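Local coordinates for glucose-6-phosphate isomerase (Thermus thermophilus, PDB 1ZZG), which probably catalyses the reversible isomerisation of glucose 6-phosphate to fructose 6-phosphate, a step shared by glycolysis and gluconeogenesis, at residues Phe69-Ile74 with Leu196-Phe201; Gly80-Glu85 with Tyr97-Glu102; Leu119-Ser124 with His154-Thr159; Glu149-His154 with Glu173-Phe178; Phe178-Glu183 with Ala190-Gly195. All blocks are in the same frame, centred on the assembly; numbering follows the deposited sequence.

Contact 1 of 5, residues Phe69-Ile74 with Leu196-Phe201; sequences FVLIGI and LLPLAF
Phe69 packs against Pro198 and Phe201 in a buried, wholly apolar contact between strand 68-72, inside a parallel sheet, and helix 193-201 lying on that sheet. Strand and helix run nearly antiparallel, at 166°, with their axes 10.3 Å apart. The Phe69 ring stands out from the strand with CG anti to the backbone N (chi1 -170°), which lays one face against Pro198, whose CA is 4.0 Å from Phe69 CZ. Leu197 CG comes to the ring's edge, 4.3 Å from Phe69 CZ. Such a helix, packed on a parallel sheet through large apolar side chains, belongs to the alpha-beta-alpha sandwich of the SIS fold. Phe201 meets the same ring obliquely: the planes differ by 48°, and Phe69 CE1 lies 3.6 Å from Phe201 CD2. Replacing Phe69 with alanine would probably open a gap beneath Pro198 and leave the Phe201 ring without this aromatic neighbour. Leu71, two residues along on the same side of the strand, adds a lighter touch, its CD1 4.5 Å from Pro198 CG.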
# COMPACT_ATOMS: atom_id res chain seq x y z
N PHE A 69 10.85 -1.62 -18.59
CA PHE A 69 9.55 -2.15 -19.01
C PHE A 69 8.46 -1.25 -18.45
O PHE A 69 8.26 -1.20 -17.23
CB PHE A 69 9.39 -3.57 -18.45
CG PHE A 69 8.22 -4.32 -18.99
CD1 PHE A 69 8.40 -5.32 -19.95
CD2 PHE A 69 6.93 -4.06 -18.54
CE1 PHE A 69 7.31 -6.04 -20.44
CE2 PHE A 69 5.84 -4.77 -19.02
CZ PHE A 69 6.03 -5.77 -19.98
N VAL A 70 7.77 -0.51 -19.31
CA VAL A 70 6.70 0.38 -18.87
C VAL A 70 5.35 -0.29 -19.07
O VAL A 70 4.88 -0.44 -20.20
CB VAL A 70 6.72 1.73 -19.65
CG1 VAL A 70 5.53 2.59 -19.23
CG2 VAL A 70 8.04 2.47 -19.38
N LEU A 71 4.71 -0.69 -17.98
CA LEU A 71 3.41 -1.34 -18.08
C LEU A 71 2.31 -0.30 -17.90
O LEU A 71 2.13 0.24 -16.82
CB LEU A 71 3.27 -2.44 -17.03
CG LEU A 71 2.19 -3.51 -17.26
CD1 LEU A 71 2.32 -4.58 -16.18
CD2 LEU A 71 0.78 -2.89 -17.26
N ILE A 72 1.58 -0.02 -18.98
CA ILE A 72 0.48 0.93 -18.91
C ILE A 72 -0.78 0.11 -18.68
O ILE A 72 -1.30 -0.53 -19.61
CB ILE A 72 0.34 1.76 -20.21
CG1 ILE A 72 1.68 2.42 -20.56
CG2 ILE A 72 -0.75 2.82 -20.03
CD1 ILE A 72 1.64 3.38 -21.76
N GLY A 73 -1.26 0.10 -17.45
CA GLY A 73 -2.44 -0.67 -17.12
C GLY A 73 -2.90 -0.34 -15.72
O GLY A 73 -2.13 0.18 -14.91
N ILE A 74 -4.14 -0.68 -15.41
CA ILE A 74 -4.66 -0.36 -14.10
C ILE A 74 -5.57 -1.46 -13.55
O ILE A 74 -6.12 -2.25 -14.30
CB ILE A 74 -5.41 0.99 -14.19
CG1 ILE A 74 -5.58 1.62 -12.81
CG2 ILE A 74 -6.76 0.80 -14.87
CD1 ILE A 74 -6.04 3.06 -12.88
N LEU A 196 2.46 -12.99 -16.98
CA LEU A 196 3.55 -13.77 -17.56
C LEU A 196 4.54 -12.94 -18.38
O LEU A 196 5.75 -13.14 -18.26
CB LEU A 196 3.00 -14.90 -18.42
CG LEU A 196 2.12 -15.89 -17.64
CD1 LEU A 196 1.63 -16.97 -18.58
CD2 LEU A 196 2.91 -16.48 -16.47
N LEU A 197 4.03 -12.01 -19.19
CA LEU A 197 4.91 -11.19 -20.01
C LEU A 197 5.89 -10.38 -19.16
O LEU A 197 7.11 -10.49 -19.33
CB LEU A 197 4.09 -10.26 -20.92
CG LEU A 197 4.95 -9.43 -21.88
CD1 LEU A 197 5.81 -10.36 -22.75
CD2 LEU A 197 4.06 -8.55 -22.74
N PRO A 198 5.39 -9.54 -18.24
CA PRO A 198 6.35 -8.78 -17.43
C PRO A 198 7.27 -9.71 -16.63
O PRO A 198 8.45 -9.42 -16.49
CB PRO A 198 5.47 -7.90 -16.54
CG PRO A 198 4.14 -8.63 -16.51
CD PRO A 198 4.01 -9.11 -17.93
N LEU A 199 6.74 -10.82 -16.12
CA LEU A 199 7.57 -11.74 -15.35
C LEU A 199 8.70 -12.34 -16.19
O LEU A 199 9.79 -12.62 -15.68
CB LEU A 199 6.74 -12.88 -14.76
CG LEU A 199 6.18 -12.62 -13.36
CD1 LEU A 199 5.38 -13.85 -12.92
CD2 LEU A 199 7.31 -12.34 -12.38
N ALA A 200 8.43 -12.53 -17.48
CA ALA A 200 9.45 -13.08 -18.37
C ALA A 200 10.63 -12.12 -18.39
O ALA A 200 11.77 -12.52 -18.19
CB ALA A 200 8.88 -13.27 -19.78
N PHE A 201 10.34 -10.84 -18.62
CA PHE A 201 11.38 -9.82 -18.66
C PHE A 201 12.04 -9.64 -17.30
O PHE A 201 13.14 -9.10 -17.20
CB PHE A 201 10.79 -8.49 -19.17
CG PHE A 201 10.65 -8.44 -20.66
CD1 PHE A 201 11.74 -8.07 -21.46
CD2 PHE A 201 9.47 -8.82 -21.28
CE1 PHE A 201 11.64 -8.09 -22.86
CE2 PHE A 201 9.35 -8.85 -22.67
CZ PHE A 201 10.44 -8.48 -23.46

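Contact 2 of 5, residues Gly80-Glu85 with Tyr97-Glu102; sequences GPKALE and YLDHVE
With CG of Lys82 beside its backbone N (chi1 -83°) and the chain extended beyond, the lysine runs along Tyr97, whose ring comes the other way, back toward helix 79-88. The methylenes of Lys82 therefore lie along one ring face. Lys82 CG sits over the centre in a CH-pi contact, 3.6 Å from the Tyr97 centroid, and Lys82 CE reaches 3.6 Å from Tyr97 CB. A lysine suits this place because its long apolar stem can cover an aromatic face while its amine travels on to a charge. That amine, Lys82 NZ, forms a salt bridge with Asp99 OD2 at 3.0 Å, approaching from above the carboxylate plane, and a water links NZ to Asp99 OD1. Asp99 OD2 is also paired with Lys290 of the second subunit, so two lysines converge on one carboxylate at the dimer interface. At the far end of the ring, Tyr97 OH donates to Glu85 OE1 at 2.7 Å, meeting the oxygen on its anti side. Glu85 is bent at chi2 (-92°), which brings the carboxylate to the ring's edge, and its other oxygen bonds to Asn89. Pro81 CB adds an apolar contact at another part of the edge. Helix 79-88 and strand 94-98 belong to one beta-alpha-beta unit with strand 68-72, and Pro81 also packs on Leu71 of that strand and on Val194 and Pro198 of helix 193-201.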
# COMPACT_ATOMS: atom_id res chain seq x y z
N GLY A 80 -1.70 -7.64 -10.37
CA GLY A 80 -1.09 -8.96 -10.48
C GLY A 80 0.36 -8.79 -10.90
O GLY A 80 1.26 -9.36 -10.27
N PRO A 81 0.62 -8.03 -11.98
CA PRO A 81 2.01 -7.83 -12.41
C PRO A 81 2.89 -7.25 -11.29
O PRO A 81 3.99 -7.75 -11.04
CB PRO A 81 1.85 -6.89 -13.61
CG PRO A 81 0.58 -7.36 -14.22
CD PRO A 81 -0.32 -7.55 -13.00
N LYS A 82 2.42 -6.20 -10.61
CA LYS A 82 3.20 -5.59 -9.52
C LYS A 82 3.55 -6.60 -8.44
O LYS A 82 4.69 -6.69 -8.00
CB LYS A 82 2.45 -4.43 -8.85
CG LYS A 82 2.55 -3.08 -9.56
CD LYS A 82 2.09 -1.94 -8.65
CE LYS A 82 2.27 -0.58 -9.32
NZ LYS A 82 1.94 0.55 -8.40
N ALA A 83 2.55 -7.36 -8.00
CA ALA A 83 2.77 -8.35 -6.95
C ALA A 83 3.83 -9.38 -7.34
O ALA A 83 4.69 -9.72 -6.53
CB ALA A 83 1.45 -9.05 -6.62
N LEU A 84 3.76 -9.87 -8.58
CA LEU A 84 4.69 -10.89 -9.07
C LEU A 84 6.10 -10.37 -9.38
O LEU A 84 7.11 -10.97 -8.97
CB LEU A 84 4.10 -11.57 -10.30
CG LEU A 84 2.85 -12.43 -10.05
CD1 LEU A 84 2.20 -12.83 -11.38
CD2 LEU A 84 3.23 -13.68 -9.26
N GLU A 85 6.18 -9.26 -10.10
CA GLU A 85 7.47 -8.68 -10.47
C GLU A 85 8.27 -8.22 -9.25
O GLU A 85 9.49 -8.38 -9.22
CB GLU A 85 7.26 -7.50 -11.43
CG GLU A 85 8.56 -6.88 -11.97
CD GLU A 85 9.06 -5.72 -11.14
OE1 GLU A 85 8.24 -4.83 -10.82
OE2 GLU A 85 10.27 -5.68 -10.82
N TYR A 97 5.17 1.44 -13.67
CA TYR A 97 3.75 1.18 -13.80
C TYR A 97 2.88 2.43 -13.96
O TYR A 97 2.80 3.26 -13.05
CB TYR A 97 3.27 0.38 -12.59
CG TYR A 97 3.97 -0.96 -12.44
CD1 TYR A 97 3.45 -2.11 -13.04
CD2 TYR A 97 5.17 -1.07 -11.73
CE1 TYR A 97 4.11 -3.33 -12.95
CE2 TYR A 97 5.84 -2.30 -11.64
CZ TYR A 97 5.31 -3.42 -12.25
OH TYR A 97 5.96 -4.64 -12.18
N LEU A 98 2.25 2.55 -15.12
CA LEU A 98 1.36 3.68 -15.36
C LEU A 98 -0.05 3.21 -15.01
O LEU A 98 -0.84 2.82 -15.88
CB LEU A 98 1.42 4.13 -16.82
CG LEU A 98 2.03 5.52 -17.01
CD1 LEU A 98 3.55 5.43 -16.80
CD2 LEU A 98 1.71 6.07 -18.40
N ASP A 99 -0.33 3.22 -13.70
CA ASP A 99 -1.62 2.81 -13.15
C ASP A 99 -2.25 4.07 -12.56
O ASP A 99 -2.89 4.04 -11.51
CB ASP A 99 -1.41 1.76 -12.06
CG ASP A 99 -0.49 2.25 -10.95
OD1 ASP A 99 0.21 3.27 -11.16
OD2 ASP A 99 -0.46 1.62 -9.87
N HIS A 100 -2.04 5.19 -13.25
CA HIS A 100 -2.55 6.47 -12.80
C HIS A 100 -2.41 7.44 -13.98
O HIS A 100 -1.83 7.10 -15.01
CB HIS A 100 -1.70 6.97 -11.64
CG HIS A 100 -0.31 7.31 -12.04
ND1 HIS A 100 0.03 8.53 -12.58
CD2 HIS A 100 0.83 6.57 -12.05
CE1 HIS A 100 1.31 8.52 -12.92
NE2 HIS A 100 1.81 7.34 -12.61
N VAL A 101 -2.92 8.65 -13.81
CA VAL A 101 -2.83 9.65 -14.87
C VAL A 101 -2.32 11.01 -14.39
O VAL A 101 -2.56 12.02 -15.03
CB VAL A 101 -4.20 9.83 -15.57
CG1 VAL A 101 -4.57 8.57 -16.34
CG2 VAL A 101 -5.27 10.13 -14.54
N GLU A 102 -1.63 11.02 -13.25
CA GLU A 102 -1.08 12.26 -12.72
C GLU A 102 0.08 12.63 -13.65
O GLU A 102 1.00 11.83 -13.85
CB GLU A 102 -0.60 12.07 -11.28
CG GLU A 102 -0.13 13.35 -10.60
CD GLU A 102 0.17 13.16 -9.12
OE1 GLU A 102 0.86 12.19 -8.77
OE2 GLU A 102 -0.29 14.00 -8.31
O HOH W 1 2.64 3.09 -9.55

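Contact 3 of 5, residues Leu119-Ser124 with His154-Thr159; sequences LVNAVS and HLVVTT
The flat amide of Asn121 has both its ND2 bonds close to its own plane, one to Thr158 OG1 at 3.3 Å and one to Val156 O at 3.0 Å. In the second bond ND2 stands above the plane of the Val156 carbonyl, 57° out of it; the same Val156 O also accepts the backbone bond from Ala122 N. Asn121 OD1 completes a small ring of bonds through a water that donates to it and to which Thr158 OG1 donates in turn. With CG anti to the backbone N (chi1 180°), the amide leans across to the neighbouring strand, so a buried polar group finds partners for its donor and acceptor alike. A leucine in its place would probably leave that water and the threonine hydroxyl without their amide partner. On the same sheet face, Val123 CG1 packs on Thr158 CB, 3.9 Å away. On the other, Val120 CG1 touches Leu155 CD1 at 3.8 Å, and both pack on helix 130-147. Backbone N-H and C=O groups of each strand pair alternately with the other, from Val120 N to His154 O (2.7 Å) through Ser124 N to Thr158 O (3.1 Å). Helix 130-147 connects the two strands in a beta-alpha-beta crossover, the repeating unit of the Rossmann-like SIS fold.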
# COMPACT_ATOMS: atom_id res chain seq x y z
N LEU A 119 10.56 -0.70 -23.38
CA LEU A 119 9.51 -1.49 -24.00
C LEU A 119 8.22 -1.08 -23.30
O LEU A 119 8.16 -1.06 -22.07
CB LEU A 119 9.73 -3.00 -23.80
CG LEU A 119 8.57 -3.84 -24.33
CD1 LEU A 119 8.41 -3.63 -25.84
CD2 LEU A 119 8.81 -5.31 -24.03
N VAL A 120 7.21 -0.74 -24.09
CA VAL A 120 5.93 -0.33 -23.52
C VAL A 120 4.91 -1.44 -23.73
O VAL A 120 4.76 -1.97 -24.83
CB VAL A 120 5.42 0.97 -24.19
CG1 VAL A 120 4.11 1.41 -23.55
CG2 VAL A 120 6.48 2.06 -24.05
N ASN A 121 4.22 -1.81 -22.65
CA ASN A 121 3.22 -2.87 -22.69
C ASN A 121 1.86 -2.30 -22.28
O ASN A 121 1.64 -2.00 -21.10
CB ASN A 121 3.63 -3.99 -21.73
CG ASN A 121 2.64 -5.15 -21.70
OD1 ASN A 121 2.64 -5.94 -20.75
ND2 ASN A 121 1.80 -5.27 -22.73
N ALA A 122 0.97 -2.13 -23.25
CA ALA A 122 -0.37 -1.61 -22.98
C ALA A 122 -1.26 -2.79 -22.64
O ALA A 122 -1.52 -3.65 -23.48
CB ALA A 122 -0.91 -0.88 -24.19
N VAL A 123 -1.75 -2.82 -21.40
CA VAL A 123 -2.58 -3.92 -20.93
C VAL A 123 -3.99 -3.49 -20.53
O VAL A 123 -4.16 -2.62 -19.68
CB VAL A 123 -1.93 -4.60 -19.71
CG1 VAL A 123 -2.64 -5.92 -19.42
CG2 VAL A 123 -0.44 -4.82 -19.96
N SER A 124 -4.98 -4.12 -21.16
CA SER A 124 -6.39 -3.83 -20.88
C SER A 124 -7.25 -4.94 -21.48
O SER A 124 -7.14 -5.22 -22.68
CB SER A 124 -6.80 -2.49 -21.47
OG SER A 124 -8.19 -2.26 -21.29
N HIS A 154 8.84 -1.35 -29.97
CA HIS A 154 8.86 -0.96 -28.57
C HIS A 154 7.48 -0.92 -27.90
O HIS A 154 7.36 -0.51 -26.74
CB HIS A 154 9.55 0.41 -28.42
CG HIS A 154 11.01 0.38 -28.76
ND1 HIS A 154 12.00 0.51 -27.81
CD2 HIS A 154 11.65 0.20 -29.94
CE1 HIS A 154 13.18 0.42 -28.39
NE2 HIS A 154 13.00 0.23 -29.68
N LEU A 155 6.45 -1.33 -28.62
CA LEU A 155 5.09 -1.35 -28.08
C LEU A 155 4.46 -2.73 -28.27
O LEU A 155 4.31 -3.21 -29.40
CB LEU A 155 4.21 -0.29 -28.76
CG LEU A 155 2.74 -0.28 -28.32
CD1 LEU A 155 2.65 0.03 -26.83
CD2 LEU A 155 1.97 0.76 -29.12
N VAL A 156 4.09 -3.36 -27.16
CA VAL A 156 3.46 -4.67 -27.18
C VAL A 156 2.12 -4.55 -26.46
O VAL A 156 2.02 -3.88 -25.43
CB VAL A 156 4.37 -5.73 -26.50
CG1 VAL A 156 4.73 -5.29 -25.09
CG2 VAL A 156 3.67 -7.08 -26.49
N VAL A 157 1.10 -5.19 -27.01
CA VAL A 157 -0.24 -5.11 -26.43
C VAL A 157 -0.76 -6.42 -25.84
O VAL A 157 -0.52 -7.50 -26.38
CB VAL A 157 -1.25 -4.61 -27.50
CG1 VAL A 157 -2.65 -4.52 -26.92
CG2 VAL A 157 -0.81 -3.26 -28.03
N THR A 158 -1.46 -6.31 -24.71
CA THR A 158 -2.05 -7.47 -24.04
C THR A 158 -3.52 -7.10 -23.86
O THR A 158 -3.86 -6.22 -23.07
CB THR A 158 -1.40 -7.71 -22.66
OG1 THR A 158 -0.01 -8.01 -22.84
CG2 THR A 158 -2.09 -8.86 -21.94
N THR A 159 -4.40 -7.78 -24.61
CA THR A 159 -5.83 -7.47 -24.56
C THR A 159 -6.68 -8.64 -25.07
O THR A 159 -6.14 -9.67 -25.47
CB THR A 159 -6.11 -6.21 -25.42
OG1 THR A 159 -7.44 -5.73 -25.19
CG2 THR A 159 -5.95 -6.53 -26.90
O HOH W 2 0.92 -8.13 -20.37

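Contact 4 of 5, residues Glu149-His154 with Glu173-Phe178; sequences EDWRRH and EGLKAF
Glu173 OE1 is gripped by two nitrogens of Arg152, NE at 3.2 Å and NH2 at 3.1 Å, in a side-on salt bridge in which both bonds fall on a single oxygen. The guanidinium and carboxylate planes are 33° apart, and both bonds are bent, at 140° and 144°. Arg152 reaches out extended from CG to NE, and Glu173, bent at chi2, folds back to meet it. The stem of Arg152 also lies over one face of the Trp151 indole, while Glu173 OE1 comes to the indole edge, 3.6 Å from Trp151 CZ2. Leu175 CD2 packs against Arg152 CB at 3.8 Å and touches Trp151 CZ3. A water bridges Arg152 O to Lys176 N, joining the loop before strand 155-159 to the start of edge strand 176-179. Arg152 also has a long ion pair with Glu149. Arginine fits here because its charge can be shared between two glutamates while its methylenes pack, so the contact couples a partly exposed electrostatic network to an apolar interior.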
# COMPACT_ATOMS: atom_id res chain seq x y z
N GLU A 149 10.80 4.85 -37.36
CA GLU A 149 10.17 3.63 -37.86
C GLU A 149 10.31 2.43 -36.95
O GLU A 149 9.61 1.43 -37.12
CB GLU A 149 10.76 3.27 -39.23
CG GLU A 149 10.16 4.07 -40.36
CD GLU A 149 8.66 3.93 -40.39
OE1 GLU A 149 8.16 2.81 -40.62
OE2 GLU A 149 7.97 4.95 -40.18
N ASP A 150 11.20 2.52 -35.97
CA ASP A 150 11.41 1.40 -35.07
C ASP A 150 10.52 1.46 -33.83
O ASP A 150 10.70 0.67 -32.90
CB ASP A 150 12.88 1.34 -34.66
CG ASP A 150 13.27 0.00 -34.08
OD1 ASP A 150 13.04 -1.02 -34.76
OD2 ASP A 150 13.80 -0.02 -32.95
N TRP A 151 9.56 2.38 -33.80
CA TRP A 151 8.69 2.49 -32.63
C TRP A 151 7.84 1.25 -32.39
O TRP A 151 7.67 0.82 -31.25
CB TRP A 151 7.78 3.73 -32.73
CG TRP A 151 6.68 3.65 -33.75
CD1 TRP A 151 6.74 4.05 -35.06
CD2 TRP A 151 5.34 3.17 -33.54
NE1 TRP A 151 5.52 3.86 -35.67
CE2 TRP A 151 4.64 3.32 -34.77
CE3 TRP A 151 4.65 2.63 -32.44
CZ2 TRP A 151 3.29 2.95 -34.92
CZ3 TRP A 151 3.31 2.26 -32.59
CH2 TRP A 151 2.65 2.43 -33.83
N ARG A 152 7.30 0.67 -33.46
CA ARG A 152 6.45 -0.51 -33.33
C ARG A 152 7.05 -1.65 -32.51
O ARG A 152 6.33 -2.36 -31.82
CB ARG A 152 6.06 -1.03 -34.71
CG ARG A 152 5.23 -0.04 -35.50
CD ARG A 152 4.66 -0.63 -36.78
NE ARG A 152 3.84 0.37 -37.46
CZ ARG A 152 4.33 1.40 -38.14
NH1 ARG A 152 5.64 1.56 -38.25
NH2 ARG A 152 3.51 2.28 -38.69
N ARG A 153 8.37 -1.82 -32.58
CA ARG A 153 9.01 -2.89 -31.84
C ARG A 153 9.01 -2.61 -30.34
O ARG A 153 9.17 -3.54 -29.54
CB ARG A 153 10.45 -3.09 -32.32
CG ARG A 153 11.09 -4.38 -31.80
CD ARG A 153 12.56 -4.51 -32.17
NE ARG A 153 13.13 -5.77 -31.67
CZ ARG A 153 14.43 -6.07 -31.68
NH1 ARG A 153 15.31 -5.21 -32.16
NH2 ARG A 153 14.84 -7.23 -31.20
N HIS A 154 8.84 -1.35 -29.97
CA HIS A 154 8.86 -0.96 -28.57
C HIS A 154 7.48 -0.92 -27.90
O HIS A 154 7.36 -0.51 -26.74
CB HIS A 154 9.55 0.41 -28.42
CG HIS A 154 11.01 0.38 -28.76
ND1 HIS A 154 12.00 0.51 -27.81
CD2 HIS A 154 11.65 0.20 -29.94
CE1 HIS A 154 13.18 0.42 -28.39
NE2 HIS A 154 13.00 0.23 -29.68
N GLU A 173 -1.56 -1.64 -36.73
CA GLU A 173 -0.15 -1.25 -36.71
C GLU A 173 0.85 -2.40 -36.78
O GLU A 173 2.06 -2.16 -36.87
CB GLU A 173 0.13 -0.43 -35.45
CG GLU A 173 -0.59 0.91 -35.40
CD GLU A 173 -0.16 1.85 -36.52
OE1 GLU A 173 0.87 1.60 -37.17
OE2 GLU A 173 -0.87 2.86 -36.74
N GLY A 174 0.37 -3.64 -36.75
CA GLY A 174 1.28 -4.77 -36.81
C GLY A 174 2.12 -4.89 -35.56
O GLY A 174 3.34 -5.13 -35.62
N LEU A 175 1.48 -4.71 -34.41
CA LEU A 175 2.16 -4.79 -33.13
C LEU A 175 2.06 -6.18 -32.54
O LEU A 175 1.09 -6.90 -32.79
CB LEU A 175 1.53 -3.80 -32.14
CG LEU A 175 1.40 -2.36 -32.62
CD1 LEU A 175 0.70 -1.53 -31.56
CD2 LEU A 175 2.78 -1.79 -32.94
N LYS A 176 3.06 -6.57 -31.77
CA LYS A 176 3.02 -7.88 -31.13
C LYS A 176 1.88 -7.77 -30.13
O LYS A 176 1.69 -6.73 -29.50
CB LYS A 176 4.32 -8.17 -30.37
CG LYS A 176 4.36 -9.55 -29.75
CD LYS A 176 4.41 -10.63 -30.83
CE LYS A 176 4.54 -12.02 -30.23
NZ LYS A 176 3.34 -12.38 -29.43
N ALA A 177 1.10 -8.83 -30.00
CA ALA A 177 -0.02 -8.79 -29.08
C ALA A 177 -0.23 -10.13 -28.40
O ALA A 177 -0.07 -11.19 -29.01
CB ALA A 177 -1.29 -8.36 -29.81
N PHE A 178 -0.57 -10.07 -27.12
CA PHE A 178 -0.83 -11.26 -26.34
C PHE A 178 -2.30 -11.18 -25.95
O PHE A 178 -2.87 -10.10 -25.88
CB PHE A 178 0.08 -11.28 -25.11
CG PHE A 178 1.49 -11.67 -25.42
CD1 PHE A 178 1.84 -13.00 -25.62
CD2 PHE A 178 2.48 -10.70 -25.53
CE1 PHE A 178 3.14 -13.37 -25.90
CE2 PHE A 178 3.80 -11.05 -25.81
CZ PHE A 178 4.13 -12.39 -26.00
O HOH W 3 5.27 -4.97 -31.25

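Contact 5 of 5, residues Phe178-Glu183 with Ala190-Gly195; sequences FAIPKE and ALSPVG
Phe178 and Pro193 meet at a slant, the chain turning back so that the end of strand 176-179 lies against the start of helix 193-201. Pro193 CB packs on Phe178 CB, 3.6 Å away, and reaches Phe178 CG at the base of the ring at 4.1 Å. One residue on, Ala179 points its methyl away and offers its backbone instead: Ala179 O lies 3.3 Å from Pro193 CD. Ile180 and Val194 make a further apolar pair. Ile180 CG1 turns beside the backbone N (chi1 -68°), sending CD1 to within 3.6 Å of Val194 CG2, so one valine branch does the touching. Pro181 CD meets Ser192 CB at 4.1 Å, a looser contact at the margin. Ser192 occupies the N-cap position of the helix. Ser192 OG sits between the backbone N and the carbonyl carbon (chi1 74°), where it accepts from Val194 N at 3.2 Å, and it is also bonded to Ser189 O. Proline suits the first turn that follows, since its ring nitrogen has no hydrogen to offer and a helix start asks for none there. Phe178 and Ile180 also pack on strand 155-159, and Val194 on Thr158. No hydrogen bond crosses between the two segments, so their cohesion rests on shape and burial, while the serine cap satisfies an amide of the first helical turn from within its own segment.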
# COMPACT_ATOMS: atom_id res chain seq x y z
N PHE A 178 -0.57 -10.07 -27.12
CA PHE A 178 -0.83 -11.26 -26.34
C PHE A 178 -2.30 -11.18 -25.95
O PHE A 178 -2.87 -10.10 -25.88
CB PHE A 178 0.08 -11.28 -25.11
CG PHE A 178 1.49 -11.67 -25.42
CD1 PHE A 178 1.84 -13.00 -25.62
CD2 PHE A 178 2.48 -10.70 -25.53
CE1 PHE A 178 3.14 -13.37 -25.90
CE2 PHE A 178 3.80 -11.05 -25.81
CZ PHE A 178 4.13 -12.39 -26.00
N ALA A 179 -2.89 -12.34 -25.68
CA ALA A 179 -4.30 -12.39 -25.36
C ALA A 179 -4.71 -12.66 -23.92
O ALA A 179 -4.11 -13.48 -23.23
CB ALA A 179 -4.98 -13.42 -26.26
N ILE A 180 -5.73 -11.94 -23.48
CA ILE A 180 -6.31 -12.16 -22.17
C ILE A 180 -7.54 -12.96 -22.61
O ILE A 180 -8.39 -12.45 -23.35
CB ILE A 180 -6.78 -10.86 -21.50
CG1 ILE A 180 -5.56 -10.00 -21.13
CG2 ILE A 180 -7.59 -11.19 -20.24
CD1 ILE A 180 -5.94 -8.64 -20.54
N PRO A 181 -7.63 -14.23 -22.20
CA PRO A 181 -8.77 -15.08 -22.57
C PRO A 181 -10.12 -14.43 -22.28
O PRO A 181 -10.30 -13.78 -21.25
CB PRO A 181 -8.55 -16.34 -21.75
CG PRO A 181 -7.06 -16.40 -21.60
CD PRO A 181 -6.70 -14.97 -21.32
N LYS A 182 -11.05 -14.61 -23.20
CA LYS A 182 -12.39 -14.07 -23.05
C LYS A 182 -13.00 -14.41 -21.68
O LYS A 182 -13.58 -13.54 -21.02
CB LYS A 182 -13.30 -14.62 -24.16
CG LYS A 182 -14.72 -14.10 -24.10
CD LYS A 182 -15.59 -14.74 -25.17
CE LYS A 182 -17.01 -14.20 -25.12
NZ LYS A 182 -17.90 -14.90 -26.08
N GLU A 183 -12.86 -15.66 -21.26
CA GLU A 183 -13.42 -16.11 -19.98
C GLU A 183 -12.59 -15.75 -18.74
O GLU A 183 -12.88 -16.23 -17.64
CB GLU A 183 -13.64 -17.63 -20.01
CG GLU A 183 -14.63 -18.12 -21.06
CD GLU A 183 -16.02 -17.50 -20.91
OE1 GLU A 183 -16.42 -17.19 -19.77
OE2 GLU A 183 -16.71 -17.34 -21.94
N ALA A 190 -4.00 -12.56 -13.42
CA ALA A 190 -2.57 -12.59 -13.11
C ALA A 190 -1.73 -13.66 -13.79
O ALA A 190 -0.57 -13.41 -14.14
CB ALA A 190 -2.37 -12.68 -11.60
N LEU A 191 -2.29 -14.85 -13.99
CA LEU A 191 -1.52 -15.92 -14.61
C LEU A 191 -1.68 -16.02 -16.13
O LEU A 191 -1.29 -17.02 -16.73
CB LEU A 191 -1.83 -17.25 -13.92
CG LEU A 191 -1.65 -17.19 -12.39
CD1 LEU A 191 -1.78 -18.58 -11.77
CD2 LEU A 191 -0.28 -16.62 -12.06
N SER A 192 -2.26 -14.99 -16.73
CA SER A 192 -2.40 -14.95 -18.18
C SER A 192 -1.18 -14.11 -18.60
O SER A 192 -0.33 -13.79 -17.76
CB SER A 192 -3.70 -14.25 -18.59
OG SER A 192 -3.63 -12.84 -18.41
N PRO A 193 -1.06 -13.76 -19.89
CA PRO A 193 0.11 -12.95 -20.27
C PRO A 193 0.21 -11.64 -19.48
O PRO A 193 1.28 -11.03 -19.41
CB PRO A 193 -0.09 -12.73 -21.77
CG PRO A 193 -0.75 -14.02 -22.19
CD PRO A 193 -1.78 -14.23 -21.09
N VAL A 194 -0.91 -11.21 -18.88
CA VAL A 194 -0.94 -9.98 -18.08
C VAL A 194 0.24 -10.02 -17.09
O VAL A 194 0.96 -9.04 -16.94
CB VAL A 194 -2.25 -9.86 -17.26
CG1 VAL A 194 -2.13 -8.73 -16.24
CG2 VAL A 194 -3.42 -9.60 -18.19
N GLY A 195 0.41 -11.16 -16.44
CA GLY A 195 1.51 -11.30 -15.49
C GLY A 195 2.71 -12.04 -16.07
O GLY A 195 3.85 -11.76 -15.72

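Overall arrangement
All five contacts reach the parallel sheet of strands 94-98, 68-72, 118-124, 155-159 and 176-179: contact 2 lies at one edge, contact 3 in the middle and contacts 4 and 5 at the other edge, while contacts 1 and 5 set helix 193-201 against strands 68-72 and 176-179. Contacts 2 and 4 have centres about 21 Å apart, whereas the centre of contact 1 is about 8 Å from the centres of contacts 2 and 3. Along the chain, contacts 2 to 5 are all nested within the loop closed by contact 1; the segments of contacts 3 and 4 alternate, and the two share His154. Contacts 4 and 5 share Phe178, and contacts 1 and 5 share helix 193-201, which packs the chain back against the sheet.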